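Side-chain contacts in DinB-like Protein (Bacillus cereus ATCC 10987, PDB 3DI5), which binds a nickel ion and is probably a metal-dependent member of the DinB family, though its precise function is unknown: residues E7-S12 with E94-E99; T14-S19 with T124-Q129; D29-Q34 with A143-P148; Y72-P75 with T80-D83. All coordinates share one frame; numbering follows the deposited sequence.

In the fold
From the N terminus, helix 6-26 supplies the first partner of contacts 1 and 2. Contact 1 closes a long loop back from helix 78-99, and contact 2 a longer one from helix 118-142. The two cross along the chain and touch where Phe9 meets Ile126. The loop after helix 6-26 then enters contact 3, which joins it to the segment following helix 118-142 and crosses both. Contact 4 closes a short turn at the start of helix 78-99 and nests within the other three. It touches contact 3 through Leu32 and Ile81. Together they join helices 6-26, 78-99 and 118-142 and the loops after helices 6-26, 43-58 and 118-142.

Contact 1 of 4, residues E7-S12 with E94-E99; sequences EGFLQS and EALQSE
The methyl CD2 of Leu96 approaches the Phe9 ring obliquely, 3.8 Å from Phe9 CD2 and 4.0 Å from Phe9 CE2. The two side chains cross at about a right angle. Tyr3 meets the ring edge-to-face, and the ring of Trp13 lies at a small angle to it. Leu122 and Ile126 of helix 118-142 also touch Phe9. Phe9 has CG anti to the backbone N (chi1 168°), which lays the ring toward Ile126 and leaves its CD2/CE2 side to Leu96. Leu10 slides past Leu96 in the opposite direction, and its CD2 comes 4.0 Å from Leu96 CD2. Its other methyl, CD1, reaches the exposed Gln97. Leu10 CD1 sits 3.6 Å from the amide oxygen OE1 of Gln97 and 4.0 Å from Gln97 CG. The Gln97 chain is extended beyond CG and brings its end closer to Leu10 than its CB direction suggests. The axes of segments 7-12 and 94-99 run nearly antiparallel, at 168° and 11.8 Å apart, as in the four-helix bundle of the DinB family. The chemistry is apolar: methyls and a ring join the helices in the buried part, and a polar amide borders them on the exposed side.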
loop_
_atom_site.group_PDB
_atom_site.type_symbol
_atom_site.label_atom_id
_atom_site.label_comp_id
_atom_site.label_asym_id
_atom_site.label_seq_id
_atom_site.Cartn_x
_atom_site.Cartn_y
_atom_site.Cartn_z
ATOM N N GLU A 7 -0.811 -16.228 9.193
ATOM C CA GLU A 7 0.491 -16.495 8.580
ATOM C C GLU A 7 0.356 -16.678 7.078
ATOM O O GLU A 7 1.236 -16.284 6.334
ATOM C CB GLU A 7 1.174 -17.725 9.203
ATOM C CG GLU A 7 1.574 -17.551 10.677
ATOM C CD GLU A 7 2.361 -16.268 10.957
ATOM O OE1 GLU A 7 3.322 -15.965 10.196
ATOM O OE2 GLU A 7 2.016 -15.575 11.953
ATOM N N GLY A 8 -0.750 -17.253 6.632
ATOM C CA GLY A 8 -1.007 -17.397 5.210
ATOM C C GLY A 8 -1.073 -16.053 4.508
ATOM O O GLY A 8 -0.561 -15.903 3.394
ATOM N N PHE A 9 -1.704 -15.073 5.158
ATOM C CA PHE A 9 -1.791 -13.719 4.615
ATOM C C PHE A 9 -0.424 -13.064 4.586
ATOM O O PHE A 9 -0.096 -12.378 3.627
ATOM C CB PHE A 9 -2.769 -12.831 5.400
ATOM C CG PHE A 9 -2.665 -11.364 5.038
ATOM C CD1 PHE A 9 -3.144 -10.900 3.827
ATOM C CD2 PHE A 9 -2.059 -10.462 5.896
ATOM C CE1 PHE A 9 -3.023 -9.564 3.480
ATOM C CE2 PHE A 9 -1.932 -9.130 5.547
ATOM C CZ PHE A 9 -2.421 -8.686 4.334
ATOM N N LEU A 10 0.370 -13.270 5.635
ATOM C CA LEU A 10 1.668 -12.609 5.752
ATOM C C LEU A 10 2.694 -13.136 4.739
ATOM O O LEU A 10 3.583 -12.400 4.325
ATOM C CB LEU A 10 2.195 -12.690 7.193
ATOM C CG LEU A 10 1.337 -11.889 8.181
ATOM C CD1 LEU A 10 1.726 -12.137 9.629
ATOM C CD2 LEU A 10 1.394 -10.414 7.856
ATOM N N GLN A 11 2.546 -14.393 4.318
ATOM C CA GLN A 11 3.376 -14.948 3.236
ATOM C C GLN A 11 3.064 -14.247 1.906
ATOM O O GLN A 11 3.973 -13.920 1.142
ATOM C CB GLN A 11 3.192 -16.470 3.107
ATOM N N SER A 12 1.780 -14.020 1.633
ATOM C CA SER A 12 1.368 -13.213 0.487
ATOM C C SER A 12 1.795 -11.745 0.676
ATOM O O SER A 12 2.425 -11.161 -0.200
ATOM C CB SER A 12 -0.152 -13.309 0.286
ATOM N N GLU A 94 2.670 -5.200 12.674
ATOM C CA GLU A 94 2.824 -5.318 14.119
ATOM C C GLU A 94 1.469 -5.368 14.818
ATOM O O GLU A 94 1.302 -6.098 15.793
ATOM C CB GLU A 94 3.663 -4.173 14.657
ATOM C CG GLU A 94 5.164 -4.431 14.563
ATOM C CD GLU A 94 5.984 -3.262 15.092
ATOM O OE1 GLU A 94 5.433 -2.131 15.120
ATOM O OE2 GLU A 94 7.169 -3.463 15.468
ATOM N N ALA A 95 0.498 -4.619 14.302
ATOM C CA ALA A 95 -0.822 -4.556 14.932
ATOM C C ALA A 95 -1.606 -5.828 14.628
ATOM O O ALA A 95 -2.281 -6.373 15.494
ATOM C CB ALA A 95 -1.584 -3.315 14.489
ATOM N N LEU A 96 -1.477 -6.310 13.399
ATOM C CA LEU A 96 -2.119 -7.547 12.979
ATOM C C LEU A 96 -1.627 -8.708 13.845
ATOM O O LEU A 96 -2.427 -9.507 14.316
ATOM C CB LEU A 96 -1.826 -7.825 11.496
ATOM C CG LEU A 96 -2.795 -8.749 10.750
ATOM C CD1 LEU A 96 -4.005 -7.967 10.316
ATOM C CD2 LEU A 96 -2.139 -9.374 9.536
ATOM N N GLN A 97 -0.314 -8.796 14.057
ATOM C CA GLN A 97 0.263 -9.917 14.811
ATOM C C GLN A 97 -0.071 -9.844 16.304
ATOM O O GLN A 97 -0.202 -10.878 16.960
ATOM C CB GLN A 97 1.784 -10.008 14.606
ATOM C CG GLN A 97 2.198 -10.608 13.248
ATOM C CD GLN A 97 3.687 -10.460 12.948
ATOM O OE1 GLN A 97 4.112 -10.562 11.793
ATOM N NE2 GLN A 97 4.482 -10.200 13.979
ATOM N N SER A 98 -0.209 -8.624 16.825
ATOM C CA SER A 98 -0.549 -8.409 18.232
ATOM C C SER A 98 -2.008 -8.701 18.517
ATOM O O SER A 98 -2.322 -9.366 19.508
ATOM C CB SER A 98 -0.281 -6.966 18.631
ATOM O OG SER A 98 1.081 -6.659 18.448
ATOM N N GLU A 99 -2.894 -8.207 17.647
ATOM C CA GLU A 99 -4.323 -8.159 17.959
ATOM C C GLU A 99 -5.187 -9.249 17.325
ATOM O O GLU A 99 -6.217 -9.606 17.892
ATOM C CB GLU A 99 -4.883 -6.765 17.655
ATOM C CG GLU A 99 -4.192 -5.628 18.465
ATOM C CD GLU A 99 -4.505 -5.664 19.969
#

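Contact 2 of 4, residues T14-S19 with T124-Q129; sequences TYETES and TLINHQ. With NI (nickel (II) ion), chain B.
Glu16 packs across Ile126 and Gln129. Glu16 CG lies 3.8 Å from Ile126 CG2, with the two side chains crossing at about a right angle, and Glu16 CB lies 3.8 Å from Gln129 NE2. The bend at chi2 (-55°) lays Glu16 CD beside Ile126 CG2. One water links the same groups. It donates to Glu16 OE1 at 2.9 Å and to Ile126 O at 2.8 Å, and accepts from Gln129 NE2 at 2.6 Å. Further out, Arg133, one turn on along the same helix 118-142, forms a salt bridge with Glu16 OE1, so this charge as well as the water holds Glu16 there. Tyr151 OH bonds OE2, so both carboxylate oxygens are held. Tyr85 OH bonds Gln129 OE1, which fixes the amide from its other end. On another side of helix 118-142, His128 NE2 binds the nickel ion at 2.4 Å. His49 and His132 supply two more ligands, and three waters bring the total to six. The contact therefore joins helix 6-26 to the metal-bearing helix 118-142. Gln129 also touches Ile50 of helix 43-58, and Thr17 touches Tyr85 and Asn89 of helix 78-99, so all four helices gather round this point.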
loop_
_atom_site.group_PDB
_atom_site.type_symbol
_atom_site.label_atom_id
_atom_site.label_comp_id
_atom_site.label_asym_id
_atom_site.label_seq_id
_atom_site.Cartn_x
_atom_site.Cartn_y
_atom_site.Cartn_z
ATOM N N THR A 14 4.099 -10.338 2.560
ATOM C CA THR A 14 5.553 -10.135 2.576
ATOM C C THR A 14 6.113 -9.988 1.159
ATOM O O THR A 14 6.934 -9.120 0.924
ATOM C CB THR A 14 6.276 -11.284 3.338
ATOM O OG1 THR A 14 5.807 -11.318 4.691
ATOM C CG2 THR A 14 7.807 -11.099 3.353
ATOM N N TYR A 15 5.657 -10.816 0.216
ATOM C CA TYR A 15 6.074 -10.687 -1.190
ATOM C C TYR A 15 5.603 -9.345 -1.779
ATOM O O TYR A 15 6.329 -8.702 -2.534
ATOM C CB TYR A 15 5.542 -11.849 -2.054
ATOM C CG TYR A 15 5.923 -11.735 -3.527
ATOM C CD1 TYR A 15 5.163 -10.953 -4.412
ATOM C CD2 TYR A 15 7.054 -12.389 -4.038
ATOM C CE1 TYR A 15 5.517 -10.824 -5.767
ATOM C CE2 TYR A 15 7.415 -12.266 -5.395
ATOM C CZ TYR A 15 6.641 -11.480 -6.249
ATOM O OH TYR A 15 6.981 -11.349 -7.582
ATOM N N GLU A 16 4.380 -8.941 -1.452
ATOM C CA GLU A 16 3.816 -7.690 -1.968
ATOM C C GLU A 16 4.558 -6.472 -1.430
ATOM O O GLU A 16 4.887 -5.558 -2.187
ATOM C CB GLU A 16 2.333 -7.586 -1.624
ATOM C CG GLU A 16 1.447 -8.639 -2.299
ATOM C CD GLU A 16 1.582 -8.659 -3.803
ATOM O OE1 GLU A 16 1.647 -7.583 -4.417
ATOM O OE2 GLU A 16 1.612 -9.748 -4.398
ATOM N N THR A 17 4.823 -6.453 -0.132
ATOM C CA THR A 17 5.504 -5.312 0.480
ATOM C C THR A 17 6.967 -5.213 0.063
ATOM O O THR A 17 7.445 -4.108 -0.224
ATOM C CB THR A 17 5.425 -5.321 2.020
ATOM O OG1 THR A 17 6.063 -6.488 2.535
ATOM C CG2 THR A 17 3.986 -5.287 2.496
ATOM N N GLU A 18 7.677 -6.349 0.032
ATOM C CA GLU A 18 9.073 -6.359 -0.416
ATOM C C GLU A 18 9.173 -5.774 -1.823
ATOM O O GLU A 18 10.004 -4.900 -2.089
ATOM C CB GLU A 18 9.682 -7.790 -0.375
ATOM C CG GLU A 18 10.042 -8.296 1.050
ATOM C CD GLU A 18 10.733 -9.684 1.082
ATOM N N SER A 19 8.311 -6.262 -2.711
ATOM C CA SER A 19 8.242 -5.790 -4.094
ATOM C C SER A 19 7.922 -4.288 -4.201
ATOM O O SER A 19 8.524 -3.582 -4.984
ATOM C CB SER A 19 7.205 -6.621 -4.870
ATOM O OG SER A 19 6.772 -5.946 -6.050
ATOM N N THR A 124 -8.503 -6.777 -0.470
ATOM C CA THR A 124 -8.721 -5.522 -1.161
ATOM C C THR A 124 -7.463 -4.670 -1.072
ATOM O O THR A 124 -7.079 -4.037 -2.045
ATOM C CB THR A 124 -10.028 -4.799 -0.639
ATOM O OG1 THR A 124 -11.181 -5.590 -0.999
ATOM C CG2 THR A 124 -10.171 -3.374 -1.242
ATOM N N LEU A 125 -6.804 -4.694 0.087
ATOM C CA LEU A 125 -5.568 -3.989 0.263
ATOM C C LEU A 125 -4.518 -4.408 -0.773
ATOM O O LEU A 125 -3.842 -3.553 -1.352
ATOM C CB LEU A 125 -5.025 -4.238 1.671
ATOM C CG LEU A 125 -3.736 -3.572 2.107
ATOM C CD1 LEU A 125 -3.925 -2.069 2.320
ATOM C CD2 LEU A 125 -3.225 -4.223 3.369
ATOM N N ILE A 126 -4.362 -5.713 -0.961
ATOM C CA ILE A 126 -3.348 -6.265 -1.857
ATOM C C ILE A 126 -3.652 -5.936 -3.298
ATOM O O ILE A 126 -2.752 -5.539 -4.037
ATOM C CB ILE A 126 -3.209 -7.820 -1.708
ATOM C CG1 ILE A 126 -2.604 -8.171 -0.356
ATOM C CG2 ILE A 126 -2.307 -8.400 -2.792
ATOM C CD1 ILE A 126 -2.501 -9.656 -0.085
ATOM N N ASN A 127 -4.911 -6.119 -3.687
ATOM C CA ASN A 127 -5.369 -5.866 -5.036
ATOM C C ASN A 127 -5.222 -4.399 -5.464
ATOM O O ASN A 127 -4.733 -4.101 -6.566
ATOM C CB ASN A 127 -6.837 -6.249 -5.170
ATOM C CG ASN A 127 -7.060 -7.732 -5.266
ATOM O OD1 ASN A 127 -6.113 -8.523 -5.341
ATOM N ND2 ASN A 127 -8.333 -8.128 -5.278
ATOM N N HIS A 128 -5.619 -3.498 -4.558
ATOM C CA HIS A 128 -5.513 -2.047 -4.761
ATOM C C HIS A 128 -4.053 -1.659 -4.978
ATOM O O HIS A 128 -3.738 -0.993 -5.961
ATOM C CB HIS A 128 -6.131 -1.298 -3.562
ATOM C CG HIS A 128 -5.981 0.198 -3.609
ATOM N ND1 HIS A 128 -5.093 0.883 -2.809
ATOM C CD2 HIS A 128 -6.628 1.136 -4.338
ATOM C CE1 HIS A 128 -5.194 2.183 -3.056
ATOM N NE2 HIS A 128 -6.117 2.358 -3.985
ATOM N N GLN A 129 -3.190 -2.064 -4.047
ATOM C CA GLN A 129 -1.764 -1.794 -4.097
ATOM C C GLN A 129 -1.110 -2.295 -5.390
ATOM O O GLN A 129 -0.241 -1.633 -5.938
ATOM C CB GLN A 129 -1.091 -2.450 -2.921
ATOM C CG GLN A 129 0.379 -2.070 -2.766
ATOM C CD GLN A 129 0.996 -2.656 -1.555
ATOM O OE1 GLN A 129 1.433 -1.929 -0.657
ATOM N NE2 GLN A 129 1.044 -3.992 -1.499
HETATM NI NI NI B . -6.825 3.919 -5.616
HETATM O O HOH W 1 -0.030 -5.578 -3.257
HETATM O O HOH W 2 -7.439 5.830 -6.937
HETATM O O HOH W 3 -8.379 2.656 -6.698
HETATM O O HOH W 4 -8.560 4.526 -4.133
#

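Contact 3 of 4, residues D29-Q34 with A143-P148; sequences DESLSQ and AGLTVP
Gln34 lies along Ala143, and its side chain meets that residue from CB outward. Gln34 CB is 4.2 Å from the methyl CB of Ala143, and CG approaches the same methyl to a similar distance. The chain has CG anti to the backbone N (chi1 -167°) and then bends at chi2 (79°), which brings the amide over the backbone of Ala143. CD lies near both N and CA of Ala143. At the tip, OE1 of Gln34 comes 3.4 Å from Ala143 CA and 3.6 Å from Ala143 CB, while NE2 stays farther off, beside the Ala143 nitrogen. These are van der Waals contacts. Gln142, the last residue of helix 118-142, also touches Gln34.

Ala143 stands at the C-terminal end of that helix. Gly144 follows with positive phi, and its two bonds back into the last turn make a Schellman motif. The chain then turns away, and Leu145 swings its side chain toward the loop 29-34. Leu145 CD1 lies 3.7 Å from Ser31 CB and 3.8 Å from Ser31 OG. The same Ser31 CB meets Ala143 CB at 3.9 Å, so the buried serine touches residues before and after the glycine. Ser31 OG, between the backbone N and the carbonyl carbon (chi1 67°), bonds the carbonyl of Thr28. On the loop itself, Ser33 OG gives a bond of 2.9 Å to Glu30 O, an oxygen also reached by Ser33 N. Leu27 and Thr28 touch Leu145 as well.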
loop_
_atom_site.group_PDB
_atom_site.type_symbol
_atom_site.label_atom_id
_atom_site.label_comp_id
_atom_site.label_asym_id
_atom_site.label_seq_id
_atom_site.Cartn_x
_atom_site.Cartn_y
_atom_site.Cartn_z
ATOM N N ASP A 29 13.691 12.201 -6.458
ATOM C CA ASP A 29 12.879 13.401 -6.288
ATOM C C ASP A 29 12.349 13.909 -7.618
ATOM O O ASP A 29 11.190 14.302 -7.715
ATOM C CB ASP A 29 13.686 14.503 -5.614
ATOM C CG ASP A 29 13.993 14.204 -4.158
ATOM O OD1 ASP A 29 13.565 13.150 -3.643
ATOM O OD2 ASP A 29 14.664 15.034 -3.516
ATOM N N GLU A 30 13.194 13.863 -8.638
ATOM C CA GLU A 30 12.830 14.322 -9.980
ATOM C C GLU A 30 11.719 13.486 -10.582
ATOM O O GLU A 30 10.794 14.032 -11.192
ATOM C CB GLU A 30 14.051 14.275 -10.911
ATOM C CG GLU A 30 13.824 14.940 -12.278
ATOM N N SER A 31 11.819 12.164 -10.410
ATOM C CA SER A 31 10.855 11.196 -10.986
ATOM C C SER A 31 9.437 11.389 -10.498
ATOM O O SER A 31 8.481 11.060 -11.205
ATOM C CB SER A 31 11.286 9.751 -10.697
ATOM O OG SER A 31 11.208 9.441 -9.315
ATOM N N LEU A 32 9.302 11.933 -9.301
ATOM C CA LEU A 32 8.008 12.184 -8.692
ATOM C C LEU A 32 7.126 13.091 -9.538
ATOM O O LEU A 32 5.897 12.984 -9.471
ATOM C CB LEU A 32 8.186 12.798 -7.290
ATOM C CG LEU A 32 8.930 11.941 -6.269
ATOM C CD1 LEU A 32 8.784 12.607 -4.926
ATOM C CD2 LEU A 32 8.450 10.460 -6.239
ATOM N N SER A 33 7.733 13.963 -10.348
ATOM C CA SER A 33 6.952 14.871 -11.182
ATOM C C SER A 33 6.482 14.200 -12.476
ATOM O O SER A 33 5.705 14.781 -13.207
ATOM C CB SER A 33 7.719 16.162 -11.473
ATOM O OG SER A 33 8.875 15.934 -12.251
ATOM N N GLN A 34 6.878 12.964 -12.699
ATOM C CA GLN A 34 6.507 12.267 -13.915
ATOM C C GLN A 34 5.016 12.021 -14.053
ATOM O O GLN A 34 4.433 11.474 -13.205
ATOM C CB GLN A 34 7.285 10.968 -14.046
ATOM C CG GLN A 34 7.197 10.337 -15.420
ATOM C CD GLN A 34 8.105 10.989 -16.458
ATOM O OE1 GLN A 34 9.160 11.497 -16.156
ATOM N NE2 GLN A 34 7.674 10.971 -17.665
ATOM N N ALA A 143 10.197 7.813 -16.578
ATOM C CA ALA A 143 11.134 8.698 -15.898
ATOM C C ALA A 143 12.602 8.323 -16.081
ATOM O O ALA A 143 13.460 8.999 -15.531
ATOM C CB ALA A 143 10.819 8.753 -14.435
ATOM N N GLY A 144 12.886 7.254 -16.820
ATOM C CA GLY A 144 14.264 6.792 -17.030
ATOM C C GLY A 144 14.862 6.002 -15.876
ATOM O O GLY A 144 16.100 5.931 -15.739
ATOM N N LEU A 145 14.006 5.409 -15.041
ATOM C CA LEU A 145 14.468 4.584 -13.926
ATOM C C LEU A 145 14.484 3.117 -14.340
ATOM O O LEU A 145 13.779 2.705 -15.265
ATOM C CB LEU A 145 13.570 4.771 -12.687
ATOM C CG LEU A 145 13.424 6.194 -12.133
ATOM C CD1 LEU A 145 12.393 6.237 -10.998
ATOM C CD2 LEU A 145 14.768 6.749 -11.678
ATOM N N THR A 146 15.298 2.324 -13.655
ATOM C CA THR A 146 15.360 0.888 -13.906
ATOM C C THR A 146 14.367 0.232 -12.959
ATOM O O THR A 146 14.513 0.355 -11.746
ATOM C CB THR A 146 16.806 0.328 -13.701
ATOM N N VAL A 147 13.343 -0.427 -13.503
ATOM C CA VAL A 147 12.282 -1.028 -12.680
ATOM C C VAL A 147 12.671 -2.447 -12.266
ATOM O O VAL A 147 12.890 -3.293 -13.139
ATOM C CB VAL A 147 10.909 -1.111 -13.420
ATOM C CG1 VAL A 147 9.861 -1.751 -12.533
ATOM C CG2 VAL A 147 10.441 0.249 -13.858
ATOM N N PRO A 148 12.780 -2.709 -10.944
ATOM C CA PRO A 148 12.892 -4.117 -10.527
ATOM C C PRO A 148 11.599 -4.906 -10.841
ATOM O O PRO A 148 10.498 -4.348 -10.770
ATOM C CB PRO A 148 13.170 -4.027 -9.019
ATOM C CG PRO A 148 12.730 -2.659 -8.614
ATOM C CD PRO A 148 12.855 -1.776 -9.802
#

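Contact 4 of 4, residues Y72-P75 with T80-D83; sequences YPVP and TIAD
Pro75 is the tightly packed part of this contact. Its ring atoms CB and CG fit against two side chains on the first turns of helix 78-99. Pro75 CB lies 4.0 Å from Ile81 CG1 and the same distance from the methyl CG2 of Thr80. Pro75 CG approaches both of those atoms to 4.1 Å. With OG1 of Thr80 anti to the carbonyl carbon (chi1 -57°), the methyl CG2 is the branch that faces the proline. Ile81 adds a longer reach: its CD1 comes 4.2 Å from Pro75 O. Trp48 of helix 43-58 touches Pro75 as well, while Ala47 of that helix and Leu24 of helix 6-26 touch Ile81.

The rest is looser. Val74 meets Ile81 at a single point, where Val74 CG1 and Ile81 CD1 are 4.5 Å apart, and it also touches Arg45 of helix 43-58. On the outer side Thr80 is exposed, so the contact runs from buried Ile81 to solvent within two residues. The peptide bond before Pro73 is cis, in the part of the loop that leads up to Val74 and Pro75. The contact brings the loop back onto the helix it introduces, across a short connection. Its chemistry is that of aliphatic carbon: a rigid proline ring meets methyl and methylene groups. No polar pairing between the two segments is seen, so the fit probably rests on apolar packing.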
loop_
_atom_site.group_PDB
_atom_site.type_symbol
_atom_site.label_atom_id
_atom_site.label_comp_id
_atom_site.label_asym_id
_atom_site.label_seq_id
_atom_site.Cartn_x
_atom_site.Cartn_y
_atom_site.Cartn_z
ATOM N N TYR A 72 -3.105 13.977 -0.105
ATOM C CA TYR A 72 -2.787 15.324 -0.566
ATOM C C TYR A 72 -2.580 16.179 0.677
ATOM O O TYR A 72 -3.357 16.083 1.621
ATOM C CB TYR A 72 -3.908 15.923 -1.441
ATOM C CG TYR A 72 -3.468 17.094 -2.344
ATOM C CD1 TYR A 72 -2.961 16.861 -3.638
ATOM C CD2 TYR A 72 -3.566 18.414 -1.913
ATOM C CE1 TYR A 72 -2.557 17.924 -4.472
ATOM C CE2 TYR A 72 -3.179 19.482 -2.733
ATOM C CZ TYR A 72 -2.674 19.239 -4.015
ATOM O OH TYR A 72 -2.284 20.308 -4.828
ATOM N N PRO A 73 -1.502 16.979 0.716
ATOM C CA PRO A 73 -0.487 17.171 -0.300
ATOM C C PRO A 73 0.486 15.993 -0.360
ATOM O O PRO A 73 0.521 15.148 0.541
ATOM C CB PRO A 73 0.217 18.450 0.164
ATOM C CG PRO A 73 0.136 18.380 1.607
ATOM C CD PRO A 73 -1.198 17.771 1.920
ATOM N N VAL A 74 1.245 15.935 -1.439
ATOM C CA VAL A 74 2.173 14.850 -1.668
ATOM C C VAL A 74 3.563 15.317 -1.205
ATOM O O VAL A 74 3.973 16.437 -1.517
ATOM C CB VAL A 74 2.224 14.485 -3.158
ATOM C CG1 VAL A 74 3.242 13.371 -3.411
ATOM C CG2 VAL A 74 0.836 14.102 -3.658
ATOM N N PRO A 75 4.312 14.462 -0.489
ATOM C CA PRO A 75 5.698 14.823 -0.171
ATOM C C PRO A 75 6.554 15.143 -1.389
ATOM O O PRO A 75 6.366 14.546 -2.447
ATOM C CB PRO A 75 6.226 13.560 0.513
ATOM C CG PRO A 75 5.048 12.959 1.113
ATOM C CD PRO A 75 3.966 13.153 0.093
ATOM N N THR A 80 11.044 10.535 1.886
ATOM C CA THR A 80 9.850 10.573 2.733
ATOM C C THR A 80 8.827 9.524 2.342
ATOM O O THR A 80 8.225 8.900 3.209
ATOM C CB THR A 80 9.185 11.955 2.741
ATOM O OG1 THR A 80 10.140 12.922 3.172
ATOM C CG2 THR A 80 8.013 11.983 3.717
ATOM N N ILE A 81 8.625 9.331 1.046
ATOM C CA ILE A 81 7.629 8.384 0.553
ATOM C C ILE A 81 8.018 6.929 0.836
ATOM O O ILE A 81 7.246 6.166 1.420
ATOM C CB ILE A 81 7.354 8.603 -0.961
ATOM C CG1 ILE A 81 6.822 10.041 -1.199
ATOM C CG2 ILE A 81 6.382 7.525 -1.518
ATOM C CD1 ILE A 81 6.497 10.387 -2.642
ATOM N N ALA A 82 9.215 6.544 0.421
ATOM C CA ALA A 82 9.719 5.193 0.637
ATOM C C ALA A 82 9.804 4.848 2.140
ATOM O O ALA A 82 9.469 3.724 2.555
ATOM C CB ALA A 82 11.089 5.041 -0.047
ATOM N N ASP A 83 10.241 5.813 2.951
ATOM C CA ASP A 83 10.348 5.608 4.393
ATOM C C ASP A 83 8.983 5.534 5.058
ATOM O O ASP A 83 8.742 4.663 5.884
ATOM C CB ASP A 83 11.193 6.696 5.046
ATOM C CG ASP A 83 12.678 6.546 4.727
ATOM O OD1 ASP A 83 13.026 5.777 3.789
ATOM O OD2 ASP A 83 13.498 7.204 5.391
#